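PDB 3PZ6: leucyl-tRNA synthetase from Giardia intestinalis, which probably attaches leucine to tRNA(Leu) at the expense of ATP and is represented here by its CP1 domain, which edits mischarged tRNA. Local coordinates for residues 90-95 and 185-190; 98-103 and 181-186. The protein carries 2 engineered substitutions. One frame throughout, in Å; residues are numbered along the deposited sequence.

In the fold
Both contacts use the region around strand 183-186 of the CP1 editing domain, and their centres lie about 14 Å apart near the middle of the chain. Along the sequence, 90-95 comes first and 98-103 follows; 181-186 and 185-190 come later and overlap at Thr185 and Ser186. Interaction 2 is antiparallel pairing of strands 97-100 and 183-186 within the mixed sheet. Interaction 1 continues from it, where 185-190 leaves the sheet and meets the loop leading into strand 97-100. The paired strands thus lead into the two loop regions that meet in interaction 1; of these, 90-95 probably belongs to the threonine-rich region that lines the editing pocket in related class Ia synthetases.

Interaction 1: 90-95 and 185-190; sequences ETMVGQ and TSVPSD
Gln95 and Val187 are the nearest pair of CA atoms, 4.7 Å apart, and beside them the CA-H of Gln95 points at the carbonyl oxygen of Ser186 (Gln95 CA to Ser186 O 3.1 Å, 158° at the hydrogen). Across the rest of the contact, side chains dock onto a compact turn. Within that turn Gly94 N donates to Thr91 O over 2.9 Å; the same oxygen also meets the two methyls of Val187, whose CG2 lies 3.4 Å and CG1 3.6 Å from Thr91 O. With CG1 anti to its own backbone N (chi1 -172°), Val187 turns both methyls to the turn: CG2 also approaches Thr91 OG1 and the CG methylene of Gln95, while CG1 reaches the carbonyl oxygen of Gly94. The hydroxyl of Thr91 has its polar partner in the carbonyl of Arg88, so toward Val187 it contributes contact alone. A water supplies a polar link between the segments, donating to both Gly94 O and Ser189 OG. Met92 starts out away from 185-190, but bends at chi2 and at chi3 (101°) bring its methyl back. Met92 CE then comes to 3.7 Å from Thr185 OG1, and Met92 SD lies 3.9 Å from Thr185 CG2, the two side chains crossing at about a right angle. Beyond Val187 the chain folds tightly, Asp190 N donating to Val187 O. This turn, part of the probable editing-pocket region, has several neighbours: Met92 and Thr185 rest on strand 79-86, Met92 also touches Ile14 of strand 10-18, and helix 192-202 supplies Asp194 to bind Val187 N, with Tyr195 and Tyr198 packing against Pro188.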
loop_
_atom_site.group_PDB
_atom_site.type_symbol
_atom_site.label_atom_id
_atom_site.label_comp_id
_atom_site.label_asym_id
_atom_site.label_seq_id
_atom_site.Cartn_x
_atom_site.Cartn_y
_atom_site.Cartn_z
ATOM N N GLU A 90 8.398 -8.884 4.516
ATOM C CA GLU A 90 7.950 -10.265 4.315
ATOM C C GLU A 90 6.419 -10.385 4.214
ATOM O O GLU A 90 5.901 -11.356 3.651
ATOM C CB GLU A 90 8.509 -11.194 5.412
ATOM C CG GLU A 90 7.810 -11.107 6.775
ATOM C CD GLU A 90 8.198 -9.884 7.612
ATOM O OE1 GLU A 90 8.998 -9.031 7.148
ATOM O OE2 GLU A 90 7.688 -9.784 8.753
ATOM N N THR A 91 5.707 -9.394 4.751
ATOM C CA THR A 91 4.250 -9.374 4.715
ATOM C C THR A 91 3.701 -8.788 3.408
ATOM O O THR A 91 2.480 -8.754 3.206
ATOM C CB THR A 91 3.645 -8.584 5.911
ATOM O OG1 THR A 91 4.124 -7.240 5.885
ATOM C CG2 THR A 91 3.992 -9.219 7.253
ATOM N N MET A 92 4.601 -8.350 2.524
ATOM C CA MET A 92 4.216 -7.634 1.301
ATOM C C MET A 92 3.370 -8.426 0.299
ATOM O O MET A 92 2.651 -7.842 -0.513
ATOM C CB MET A 92 5.435 -7.004 0.619
ATOM C CG MET A 92 5.947 -5.717 1.287
ATOM S SD MET A 92 4.656 -4.490 1.652
ATOM C CE MET A 92 4.411 -4.774 3.402
ATOM N N VAL A 93 3.440 -9.746 0.362
ATOM C CA VAL A 93 2.625 -10.590 -0.504
ATOM C C VAL A 93 1.164 -10.695 -0.019
ATOM O O VAL A 93 0.313 -11.250 -0.714
ATOM C CB VAL A 93 3.287 -11.990 -0.702
ATOM C CG1 VAL A 93 3.548 -12.666 0.639
ATOM C CG2 VAL A 93 2.451 -12.885 -1.624
ATOM N N GLY A 94 0.879 -10.144 1.160
ATOM C CA GLY A 94 -0.458 -10.215 1.758
ATOM C C GLY A 94 -1.280 -8.939 1.686
ATOM O O GLY A 94 -2.356 -8.856 2.289
ATOM N N GLN A 95 -0.782 -7.949 0.951
ATOM C CA GLN A 95 -1.472 -6.665 0.770
ATOM C C GLN A 95 -2.850 -6.774 0.128
ATOM O O GLN A 95 -3.000 -7.330 -0.965
ATOM C CB GLN A 95 -0.628 -5.730 -0.083
ATOM C CG GLN A 95 0.603 -5.201 0.594
ATOM C CD GLN A 95 1.489 -4.514 -0.386
ATOM O OE1 GLN A 95 2.173 -5.159 -1.184
ATOM N NE2 GLN A 95 1.465 -3.192 -0.367
ATOM N N THR A 185 1.028 0.453 4.288
ATOM C CA THR A 185 0.598 -0.786 3.651
ATOM C C THR A 185 -0.518 -1.399 4.475
ATOM O O THR A 185 -0.690 -1.054 5.651
ATOM C CB THR A 185 1.744 -1.815 3.550
ATOM O OG1 THR A 185 2.156 -2.210 4.866
ATOM C CG2 THR A 185 2.930 -1.237 2.796
ATOM N N SER A 186 -1.288 -2.295 3.861
ATOM C CA SER A 186 -2.334 -2.999 4.580
ATOM C C SER A 186 -2.228 -4.494 4.391
ATOM O O SER A 186 -2.383 -4.997 3.277
ATOM C CB SER A 186 -3.722 -2.513 4.176
ATOM O OG SER A 186 -4.730 -3.183 4.927
ATOM N N VAL A 187 -1.957 -5.194 5.493
ATOM C CA VAL A 187 -1.866 -6.646 5.500
ATOM C C VAL A 187 -2.752 -7.189 6.629
ATOM O O VAL A 187 -2.260 -7.516 7.705
ATOM C CB VAL A 187 -0.399 -7.113 5.653
ATOM C CG1 VAL A 187 -0.284 -8.627 5.454
ATOM C CG2 VAL A 187 0.501 -6.382 4.668
ATOM N N PRO A 188 -4.077 -7.271 6.386
ATOM C CA PRO A 188 -5.064 -7.618 7.410
ATOM C C PRO A 188 -4.853 -8.978 8.056
ATOM O O PRO A 188 -5.263 -9.174 9.192
ATOM C CB PRO A 188 -6.385 -7.623 6.641
ATOM C CG PRO A 188 -6.152 -6.788 5.477
ATOM C CD PRO A 188 -4.723 -6.961 5.101
ATOM N N SER A 189 -4.230 -9.912 7.348
ATOM C CA SER A 189 -4.001 -11.245 7.910
ATOM C C SER A 189 -3.003 -11.221 9.061
ATOM O O SER A 189 -3.034 -12.092 9.930
ATOM C CB SER A 189 -3.527 -12.217 6.836
ATOM O OG SER A 189 -2.297 -11.803 6.269
ATOM N N ASP A 190 -2.122 -10.225 9.074
ATOM C CA ASP A 190 -1.050 -10.205 10.065
ATOM C C ASP A 190 -0.793 -8.878 10.789
ATOM O O ASP A 190 0.158 -8.761 11.557
ATOM C CB ASP A 190 0.237 -10.770 9.458
ATOM C CG ASP A 190 0.163 -12.278 9.259
ATOM O OD1 ASP A 190 0.641 -13.016 10.148
ATOM O OD2 ASP A 190 -0.389 -12.722 8.229
HETATM O O HOH W 1 -3.430 -10.350 4.014
#

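Interaction 2: 98-103 and 181-186; sequences CWVLPT and TGIVTS
Trp99 and Val184 form the antiparallel hydrogen-bonded pair of this contact: Trp99 N donates to Val184 O over 2.9 Å in the carbonyl plane, and Val184 N returns a bond of 3.1 Å to Trp99 O, nearly straight at 162°. The N-to-C directions of the two short strands make 155°, close to antiparallel. From its CB, 3.9 Å from Val184 O, Trp99 sends its indole along the neighbouring strand toward Ser186, a course set by CG standing anti to the carbonyl carbon and beside the backbone N (chi1 -55°). Trp99 CD1 passes 3.5 Å from Thr185 O and 4.1 Å from Val184 CB. Trp99 NE1 next comes to 3.4 Å from Ser186 CB, although its proton goes to Asp194 OD1 on helix 192-202, a bond that satisfies the buried indole nitrogen. Farther out, CE2 also touches the serine hydroxyl, and Trp99 CZ2 lies 3.6 Å from Ser186 OG; the indole packs as well on Leu170, Leu172, Ile175 and Cys197 of helix 192-202. Strand 97-100 here runs between two partners in the mixed sheet of the CP1 editing domain, antiparallel to 183-186 and parallel to 167-171. Trp99 and Val184 occupy one face of this sheet; Cys98, Val100, Ile183 and Thr185 occupy the other. On that second face Val100 and Ile183 lie side by side and point the same way, CG1 to CG1 4.1 Å, while Ile183 packs onward against Leu82 and Ala84 of strand 79-86. Both Leu101 N and Gly182 O bond to the hydroxyl of Tyr106.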
loop_
_atom_site.group_PDB
_atom_site.type_symbol
_atom_site.label_atom_id
_atom_site.label_comp_id
_atom_site.label_asym_id
_atom_site.label_seq_id
_atom_site.Cartn_x
_atom_site.Cartn_y
_atom_site.Cartn_z
ATOM N N CYS A 98 -4.126 -0.226 0.611
ATOM C CA CYS A 98 -3.225 0.650 1.352
ATOM C C CYS A 98 -4.012 1.807 1.973
ATOM O O CYS A 98 -5.216 1.921 1.756
ATOM C CB CYS A 98 -2.071 1.138 0.474
ATOM S SG CYS A 98 -2.562 2.168 -0.919
ATOM N N TRP A 99 -3.327 2.637 2.760
ATOM C CA TRP A 99 -3.975 3.662 3.572
ATOM C C TRP A 99 -3.371 5.033 3.315
ATOM O O TRP A 99 -2.157 5.164 3.202
ATOM C CB TRP A 99 -3.818 3.362 5.059
ATOM C CG TRP A 99 -4.283 2.025 5.534
ATOM C CD1 TRP A 99 -3.504 1.038 6.057
ATOM C CD2 TRP A 99 -5.632 1.533 5.576
ATOM N NE1 TRP A 99 -4.271 -0.040 6.413
ATOM C CE2 TRP A 99 -5.582 0.232 6.131
ATOM C CE3 TRP A 99 -6.876 2.061 5.192
ATOM C CZ2 TRP A 99 -6.726 -0.558 6.310
ATOM C CZ3 TRP A 99 -8.011 1.285 5.376
ATOM C CH2 TRP A 99 -7.926 -0.020 5.930
ATOM N N VAL A 100 -4.226 6.049 3.221
ATOM C CA VAL A 100 -3.794 7.446 3.221
ATOM C C VAL A 100 -4.656 8.206 4.209
ATOM O O VAL A 100 -5.764 7.772 4.519
ATOM C CB VAL A 100 -3.904 8.121 1.830
ATOM C CG1 VAL A 100 -3.041 7.397 0.790
ATOM C CG2 VAL A 100 -5.355 8.232 1.384
ATOM N N LEU A 101 -4.142 9.319 4.728
ATOM C CA LEU A 101 -4.948 10.208 5.559
ATOM C C LEU A 101 -5.853 11.039 4.655
ATOM O O LEU A 101 -5.358 11.827 3.833
ATOM C CB LEU A 101 -4.075 11.116 6.436
ATOM C CG LEU A 101 -4.834 12.072 7.368
ATOM C CD1 LEU A 101 -5.612 11.320 8.462
ATOM C CD2 LEU A 101 -3.899 13.105 7.982
ATOM N N PRO A 102 -7.179 10.862 4.796
ATOM C CA PRO A 102 -8.154 11.523 3.917
ATOM C C PRO A 102 -7.989 13.038 3.871
ATOM O O PRO A 102 -8.335 13.662 2.867
ATOM C CB PRO A 102 -9.495 11.159 4.549
ATOM C CG PRO A 102 -9.227 9.853 5.228
ATOM C CD PRO A 102 -7.838 9.991 5.780
ATOM N N THR A 103 -7.450 13.613 4.943
ATOM C CA THR A 103 -7.244 15.058 5.032
ATOM C C THR A 103 -5.778 15.443 4.826
ATOM O O THR A 103 -5.442 16.619 4.723
ATOM C CB THR A 103 -7.749 15.605 6.367
ATOM O OG1 THR A 103 -7.318 14.748 7.427
ATOM C CG2 THR A 103 -9.252 15.656 6.372
ATOM N N THR A 181 5.789 8.008 5.561
ATOM C CA THR A 181 5.452 8.729 4.335
ATOM C C THR A 181 4.011 9.237 4.308
ATOM O O THR A 181 3.607 9.904 3.352
ATOM C CB THR A 181 5.622 7.822 3.123
ATOM O OG1 THR A 181 4.840 6.639 3.323
ATOM C CG2 THR A 181 7.081 7.432 2.933
ATOM N N GLY A 182 3.238 8.907 5.342
ATOM C CA GLY A 182 1.817 9.235 5.370
ATOM C C GLY A 182 0.975 8.233 4.599
ATOM O O GLY A 182 -0.255 8.316 4.598
ATOM N N ILE A 183 1.646 7.293 3.935
ATOM C CA ILE A 183 1.002 6.167 3.269
ATOM C C ILE A 183 1.471 4.882 3.941
ATOM O O ILE A 183 2.662 4.694 4.171
ATOM C CB ILE A 183 1.314 6.126 1.765
ATOM C CG1 ILE A 183 1.008 7.484 1.123
ATOM C CG2 ILE A 183 0.513 5.009 1.070
ATOM C CD1 ILE A 183 1.760 7.747 -0.159
ATOM N N VAL A 184 0.524 4.010 4.277
ATOM C CA VAL A 184 0.820 2.777 5.000
ATOM C C VAL A 184 0.316 1.574 4.195
ATOM O O VAL A 184 -0.691 1.672 3.485
ATOM C CB VAL A 184 0.193 2.801 6.420
ATOM C CG1 VAL A 184 0.564 1.567 7.200
ATOM C CG2 VAL A 184 0.653 4.028 7.192
ATOM N N THR A 185 1.028 0.453 4.288
ATOM C CA THR A 185 0.598 -0.786 3.651
ATOM C C THR A 185 -0.518 -1.399 4.475
ATOM O O THR A 185 -0.690 -1.054 5.651
ATOM C CB THR A 185 1.744 -1.815 3.550
ATOM O OG1 THR A 185 2.156 -2.210 4.866
ATOM C CG2 THR A 185 2.930 -1.237 2.796
ATOM N N SER A 186 -1.288 -2.295 3.861
ATOM C CA SER A 186 -2.334 -2.999 4.580
ATOM C C SER A 186 -2.228 -4.494 4.391
ATOM O O SER A 186 -2.383 -4.997 3.277
ATOM C CB SER A 186 -3.722 -2.513 4.176
ATOM O OG SER A 186 -4.730 -3.183 4.927
#